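Local coordinates for BH1408 protein (Bacillus halodurans, PDB 4E0A), which probably transfers acetyl groups to an amine of an unidentified substrate, as expected for a member of the GNAT family of N-acetyltransferases, at residues E5-V8 against Q9-E12; I114-G117 against K118-V122; T39-P42 against S43-Q46. The protein carries 1 engineered substitution. All coordinates share one frame; numbering follows the deposited sequence.

Contact 1. Residues E5-V8 against Q9-E12; sequences EATV and QDYE
Two successive backbone hydrogen bonds, Asp10 N to Thr7 O at 2.9 Å and Tyr11 N to Val8 O at 3.0 Å, wind the chain through a 3-10 turn as it passes from strand 2-5 towards helix 11-28. The Asp10 side chain ties the turn back to its beginning. Its CG is anti to its own carbonyl carbon (chi1 -67°), which lays the carboxylate beside the backbone N, and Thr7 N then makes a 2.7 Å bond to Asp10 OD2, nearly straight and arriving from above the carboxylate plane. The same oxygen forms a salt bridge with Arg4, so an amide and a positive charge share it. Thr7 OG1 accepts only a weak bond from Gln9 N, at 3.2 Å, but also meets a water that donates to Asp10 OD1. Ala6 CB lies against the carboxylate, 3.6 Å from Asp10 OD2. Replacing Asp10 by alanine removes the carboxylate and would probably leave Thr7 N without this acceptor and Arg4 without this countercharge, so that the turn could fray. The turn is wedged between two elements: Ala6 and Asp10 lie on Val58 of strand 54-62, while Val8 and Tyr11 rest against Gln46 and Pro42 of helix 42-50.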
loop_
_atom_site.group_PDB
_atom_site.type_symbol
_atom_site.label_atom_id
_atom_site.label_comp_id
_atom_site.label_asym_id
_atom_site.label_seq_id
_atom_site.Cartn_x
_atom_site.Cartn_y
_atom_site.Cartn_z
ATOM N N GLU A 5 16.600 22.677 -1.285
ATOM C CA GLU A 5 15.827 22.058 -2.341
ATOM C C GLU A 5 16.732 21.750 -3.513
ATOM O O GLU A 5 17.724 22.433 -3.743
ATOM C CB GLU A 5 14.643 22.937 -2.763
ATOM C CG GLU A 5 13.584 23.066 -1.676
ATOM C CD GLU A 5 12.213 23.446 -2.223
ATOM O OE1 GLU A 5 12.117 23.850 -3.400
ATOM O OE2 GLU A 5 11.227 23.333 -1.468
ATOM N N ALA A 6 16.394 20.691 -4.237
ATOM C CA ALA A 6 17.154 20.287 -5.403
ATOM C C ALA A 6 16.992 21.290 -6.539
ATOM O O ALA A 6 16.044 22.090 -6.574
ATOM C CB ALA A 6 16.705 18.901 -5.866
ATOM N N THR A 7 17.931 21.254 -7.467
ATOM C CA THR A 7 17.713 21.894 -8.755
ATOM C C THR A 7 17.837 20.828 -9.832
ATOM O O THR A 7 18.266 19.699 -9.564
ATOM C CB THR A 7 18.720 23.025 -9.030
ATOM O OG1 THR A 7 19.934 22.470 -9.546
ATOM C CG2 THR A 7 19.014 23.809 -7.756
ATOM N N VAL A 8 17.471 21.187 -11.053
ATOM C CA VAL A 8 17.552 20.256 -12.174
ATOM C C VAL A 8 18.971 19.712 -12.340
ATOM O O VAL A 8 19.164 18.534 -12.620
ATOM C CB VAL A 8 17.020 20.903 -13.477
ATOM C CG1 VAL A 8 17.531 20.168 -14.711
ATOM C CG2 VAL A 8 15.491 20.937 -13.448
ATOM N N GLN A 9 19.954 20.566 -12.109
ATOM C CA GLN A 9 21.370 20.204 -12.195
ATOM C C GLN A 9 21.794 19.083 -11.217
ATOM O O GLN A 9 22.869 18.503 -11.353
ATOM C CB GLN A 9 22.218 21.461 -11.969
ATOM C CG GLN A 9 23.712 21.323 -12.229
ATOM C CD GLN A 9 24.470 22.607 -11.909
ATOM O OE1 GLN A 9 23.875 23.606 -11.499
ATOM N NE2 GLN A 9 25.790 22.584 -12.096
ATOM N N ASP A 10 20.947 18.785 -10.236
ATOM C CA ASP A 10 21.234 17.730 -9.268
ATOM C C ASP A 10 20.930 16.327 -9.803
ATOM O O ASP A 10 21.233 15.342 -9.138
ATOM C CB ASP A 10 20.451 17.953 -7.961
ATOM C CG ASP A 10 20.922 19.183 -7.207
ATOM O OD1 ASP A 10 22.128 19.494 -7.286
ATOM O OD2 ASP A 10 20.091 19.833 -6.538
ATOM N N TYR A 11 20.350 16.247 -11.002
ATOM C CA TYR A 11 19.835 14.974 -11.507
ATOM C C TYR A 11 20.835 13.812 -11.450
ATOM O O TYR A 11 20.525 12.746 -10.912
ATOM C CB TYR A 11 19.257 15.100 -12.932
ATOM C CG TYR A 11 19.066 13.725 -13.536
ATOM C CD1 TYR A 11 18.054 12.889 -13.078
ATOM C CD2 TYR A 11 19.938 13.233 -14.507
ATOM C CE1 TYR A 11 17.893 11.605 -13.588
ATOM C CE2 TYR A 11 19.786 11.947 -15.019
ATOM C CZ TYR A 11 18.764 11.143 -14.559
ATOM O OH TYR A 11 18.603 9.871 -15.048
ATOM N N GLU A 12 22.021 14.007 -12.014
ATOM C CA GLU A 12 22.965 12.905 -12.156
ATOM C C GLU A 12 23.328 12.280 -10.814
ATOM O O GLU A 12 23.322 11.059 -10.665
ATOM C CB GLU A 12 24.228 13.336 -12.930
ATOM C CG GLU A 12 24.043 13.193 -14.435
ATOM C CD GLU A 12 25.207 13.720 -15.259
ATOM O OE1 GLU A 12 26.285 13.995 -14.692
ATOM O OE2 GLU A 12 25.029 13.862 -16.490
HETATM O O HOH W 1 22.131 22.552 -8.071
#

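Contact 2. Residues I114-G117 against K118-V122; sequences ISYG and KAHQV
Tyr116 O accepts two hydrogen bonds from one residue, His120: one from the backbone N at 3.1 Å, the other from the ring atom ND1 at 3.0 Å. The two donors come from opposite faces of the carbonyl plane, and the oxygen lies in the plane of the imidazole, so the ring bond is well directed. His120 CG is anti to its carbonyl carbon (chi1 -68°), which swings the ring back along the helix and over Tyr116. There ND1 sits above the centre of the phenol ring and CE1 comes to 3.3 Å from Tyr116 CE2; with the planes 32° apart, the rings meet obliquely. Just beyond, helix 105-119 ends in a Schellman motif: Val122 N bonds to Gly117 O at 3.1 Å, almost linearly, and Gln121 N to Lys118 O at 2.9 Å, with Gln121 taking the positive phi. Val122 turns its side chain back onto Gly117, CG2 lying 3.7 Å from the glycine CA. One turn earlier, Ile114 CG2 runs alongside the extended Lys118, 3.6 Å from CE, and both residues pack against the second subunit. Chemically, the ring bond places a proton on His120 ND1; that bond and the tyrosine face against the ring are likely to limit rotation of the imidazole, while the second bond to Tyr116 O keeps the last helical turn closed where the helix gives way to the loop before strand 124-130.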
loop_
_atom_site.group_PDB
_atom_site.type_symbol
_atom_site.label_atom_id
_atom_site.label_comp_id
_atom_site.label_asym_id
_atom_site.label_seq_id
_atom_site.Cartn_x
_atom_site.Cartn_y
_atom_site.Cartn_z
ATOM N N ILE A 114 9.584 16.578 8.372
ATOM C CA ILE A 114 8.660 16.897 9.460
ATOM C C ILE A 114 8.294 18.380 9.447
ATOM O O ILE A 114 7.117 18.736 9.523
ATOM C CB ILE A 114 9.228 16.518 10.838
ATOM C CG1 ILE A 114 9.349 15.001 10.970
ATOM C CG2 ILE A 114 8.332 17.080 11.960
ATOM C CD1 ILE A 114 10.165 14.542 12.181
ATOM N N SER A 115 9.303 19.242 9.323
ATOM C CA SER A 115 9.069 20.683 9.296
ATOM C C SER A 115 8.137 21.060 8.158
ATOM O O SER A 115 7.281 21.931 8.312
ATOM C CB SER A 115 10.384 21.452 9.167
ATOM O OG SER A 115 11.120 21.385 10.371
ATOM N N TYR A 116 8.306 20.397 7.023
ATOM C CA TYR A 116 7.438 20.599 5.879
ATOM C C TYR A 116 6.009 20.183 6.222
ATOM O O TYR A 116 5.059 20.919 5.949
ATOM C CB TYR A 116 7.950 19.790 4.678
ATOM C CG TYR A 116 7.103 19.933 3.437
ATOM C CD1 TYR A 116 6.103 19.013 3.140
ATOM C CD2 TYR A 116 7.302 20.992 2.556
ATOM C CE1 TYR A 116 5.324 19.140 2.003
ATOM C CE2 TYR A 116 6.523 21.130 1.417
ATOM C CZ TYR A 116 5.536 20.201 1.146
ATOM O OH TYR A 116 4.760 20.336 0.017
ATOM N N GLY A 117 5.856 18.990 6.790
ATOM C CA GLY A 117 4.541 18.491 7.167
ATOM C C GLY A 117 3.854 19.443 8.135
ATOM O O GLY A 117 2.688 19.790 7.950
ATOM N N LYS A 118 4.574 19.884 9.163
ATOM C CA LYS A 118 4.014 20.864 10.098
ATOM C C LYS A 118 3.617 22.181 9.423
ATOM O O LYS A 118 2.539 22.718 9.684
ATOM C CB LYS A 118 4.962 21.117 11.279
ATOM C CG LYS A 118 5.173 19.888 12.152
ATOM C CD LYS A 118 6.150 20.138 13.287
ATOM C CE LYS A 118 6.197 18.935 14.230
ATOM N NZ LYS A 118 7.440 18.920 15.052
ATOM N N ALA A 119 4.481 22.693 8.552
ATOM C CA ALA A 119 4.205 23.955 7.873
ATOM C C ALA A 119 2.933 23.859 7.033
ATOM O O ALA A 119 2.231 24.850 6.831
ATOM C CB ALA A 119 5.401 24.381 7.012
ATOM N N HIS A 120 2.616 22.658 6.564
ATOM C CA HIS A 120 1.412 22.466 5.762
ATOM C C HIS A 120 0.259 21.842 6.548
ATOM O O HIS A 120 -0.756 21.435 5.970
ATOM C CB HIS A 120 1.738 21.672 4.494
ATOM C CG HIS A 120 2.596 22.433 3.535
ATOM N ND1 HIS A 120 3.948 22.609 3.730
ATOM C CD2 HIS A 120 2.284 23.115 2.408
ATOM C CE1 HIS A 120 4.440 23.343 2.746
ATOM N NE2 HIS A 120 3.450 23.664 1.933
ATOM N N GLN A 121 0.429 21.785 7.867
ATOM C CA GLN A 121 -0.582 21.262 8.784
ATOM C C GLN A 121 -1.168 19.913 8.373
ATOM O O GLN A 121 -2.386 19.699 8.429
ATOM C CB GLN A 121 -1.693 22.295 8.991
ATOM C CG GLN A 121 -1.211 23.536 9.707
ATOM C CD GLN A 121 -2.351 24.414 10.159
ATOM O OE1 GLN A 121 -3.062 24.997 9.339
ATOM N NE2 GLN A 121 -2.544 24.504 11.472
ATOM N N VAL A 122 -0.294 18.998 7.968
ATOM C CA VAL A 122 -0.741 17.677 7.557
ATOM C C VAL A 122 -1.066 16.810 8.758
ATOM O O VAL A 122 -0.592 17.054 9.871
ATOM C CB VAL A 122 0.314 16.974 6.701
ATOM C CG1 VAL A 122 0.784 17.929 5.607
ATOM C CG2 VAL A 122 1.486 16.535 7.578
#

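Contact 3. Residues T39-P42 against S43-Q46; sequences TLNP and SRFQ. Engineered in segment 43-46: Arg44 (natural residue Phe).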
loop_
_atom_site.group_PDB
_atom_site.type_symbol
_atom_site.label_atom_id
_atom_site.label_comp_id
_atom_site.label_asym_id
_atom_site.label_seq_id
_atom_site.Cartn_x
_atom_site.Cartn_y
_atom_site.Cartn_z
ATOM N N THR A 39 17.738 4.304 -13.552
ATOM C CA THR A 39 16.608 3.813 -12.767
ATOM C C THR A 39 15.695 4.972 -12.437
ATOM O O THR A 39 14.564 4.772 -12.024
ATOM C CB THR A 39 17.062 3.174 -11.443
ATOM O OG1 THR A 39 17.682 4.171 -10.611
ATOM C CG2 THR A 39 18.052 2.035 -11.712
ATOM N N LEU A 40 16.200 6.188 -12.622
ATOM C CA LEU A 40 15.424 7.404 -12.393
ATOM C C LEU A 40 15.312 8.195 -13.694
ATOM O O LEU A 40 16.315 8.593 -14.299
ATOM C CB LEU A 40 16.063 8.280 -11.298
ATOM C CG LEU A 40 15.379 9.632 -11.027
ATOM C CD1 LEU A 40 13.950 9.444 -10.542
ATOM C CD2 LEU A 40 16.183 10.473 -10.022
ATOM N N ASN A 41 14.082 8.430 -14.125
ATOM C CA ASN A 41 13.857 9.181 -15.355
ATOM C C ASN A 41 14.137 10.663 -15.102
ATOM O O ASN A 41 13.642 11.228 -14.125
ATOM C CB ASN A 41 12.411 8.945 -15.829
ATOM C CG ASN A 41 12.077 9.701 -17.097
ATOM O OD1 ASN A 41 12.123 10.926 -17.128
ATOM N ND2 ASN A 41 11.703 8.969 -18.146
ATOM N N PRO A 42 14.955 11.290 -15.965
ATOM C CA PRO A 42 15.315 12.705 -15.808
ATOM C C PRO A 42 14.125 13.668 -15.898
ATOM O O PRO A 42 14.066 14.616 -15.115
ATOM C CB PRO A 42 16.314 12.951 -16.951
ATOM C CG PRO A 42 16.068 11.859 -17.922
ATOM C CD PRO A 42 15.633 10.674 -17.119
ATOM N N SER A 43 13.203 13.444 -16.836
ATOM C CA SER A 43 12.017 14.296 -16.929
ATOM C C SER A 43 11.127 14.172 -15.688
ATOM O O SER A 43 10.547 15.157 -15.224
ATOM C CB SER A 43 11.216 14.002 -18.201
ATOM O OG SER A 43 11.907 14.494 -19.337
ATOM N N ARG A 44 11.034 12.972 -15.136
ATOM C CA ARG A 44 10.207 12.773 -13.955
ATOM C C ARG A 44 10.858 13.367 -12.706
ATOM O O ARG A 44 10.171 13.829 -11.791
ATOM C CB ARG A 44 9.858 11.302 -13.782
ATOM C CG ARG A 44 9.066 10.766 -14.979
ATOM C CD ARG A 44 8.305 9.488 -14.661
ATOM N NE ARG A 44 7.446 9.090 -15.776
ATOM C CZ ARG A 44 6.217 9.558 -15.975
ATOM N NH1 ARG A 44 5.698 10.440 -15.134
ATOM N NH2 ARG A 44 5.505 9.145 -17.014
ATOM N N PHE A 45 12.187 13.360 -12.676
ATOM C CA PHE A 45 12.905 14.066 -11.631
ATOM C C PHE A 45 12.572 15.554 -11.734
ATOM O O PHE A 45 12.185 16.185 -10.750
ATOM C CB PHE A 45 14.411 13.856 -11.770
ATOM C CG PHE A 45 15.218 14.672 -10.806
ATOM C CD1 PHE A 45 15.214 14.372 -9.457
ATOM C CD2 PHE A 45 15.969 15.752 -11.250
ATOM C CE1 PHE A 45 15.967 15.127 -8.560
ATOM C CE2 PHE A 45 16.722 16.514 -10.357
ATOM C CZ PHE A 45 16.714 16.200 -9.011
ATOM N N GLN A 46 12.710 16.110 -12.932
ATOM C CA GLN A 46 12.433 17.529 -13.125
ATOM C C GLN A 46 11.005 17.888 -12.690
ATOM O O GLN A 46 10.785 18.903 -12.037
ATOM C CB GLN A 46 12.696 17.955 -14.571
ATOM C CG GLN A 46 12.341 19.414 -14.849
ATOM C CD GLN A 46 12.432 19.782 -16.325
ATOM O OE1 GLN A 46 12.703 18.933 -17.179
ATOM N NE2 GLN A 46 12.202 21.056 -16.629
#
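Asn41 and the engineered Arg44, phenylalanine in the natural protein, cross at a slant, with amide and guanidinium planes 61° apart, and they meet near their bases: Arg44 CG passes 3.8 Å from Asn41 CG while the rest of the arginine leads away from the amide. The amide has a different task. Asn41 is the N-cap of helix 42-50, and its OD1 accepts from Arg44 N at 3.1 Å and, through a strongly bent and therefore weak bond, from Ser43 N at 2.8 Å. With CG anti to the backbone N (chi1 179°), the side chain reaches forward over the first turn, where these N-H groups have no preceding helical carbonyls to bond. Pro42 follows as the first helical residue, a place where its missing N-H costs nothing. From there the regular pattern takes over, Phe45 N bonding to Asn41 O and Gln46 N to Pro42 O, both at 3.0 Å. Round the helix from the cap, Leu40 and Phe45 make an apolar pair: Leu40 CD2 approaches Phe45 CD1 at 4.1 Å, oblique to the ring, while Pro42 O lies at the ring's edge, near its plane. Asn41, Ser43 and Arg44 are exposed, whereas Phe45 is buried. Leu40 and Phe45 both reach Val14 of helix 11-28, and Pro42 covers Tyr11 of that helix, so the start of helix 42-50 is seated on its predecessor in the chain.

Contacts 1 and 3 show how helix beginnings distant in sequence can adjoin in space: their centres are about 10 Å apart. Tyr11 OH probably hydrogen-bonds to Leu40 O at 2.7 Å, and Phe45 CE2 comes to 3.6 Å from Thr7 O, so the buried ring of contact 3 also floors the turn of contact 1. A glycerol lies about 3 Å from the side chain of Asn41 and one, not necessarily the same, about 5 Å from that of Tyr11, probably from crystallisation. Contact 2 stands apart, its centre about 23 Å from that of contact 1 and about 25 Å from that of contact 3; it closes a helix whose opposite end, in GNAT enzymes generally, meets the acetyl-CoA pyrophosphate.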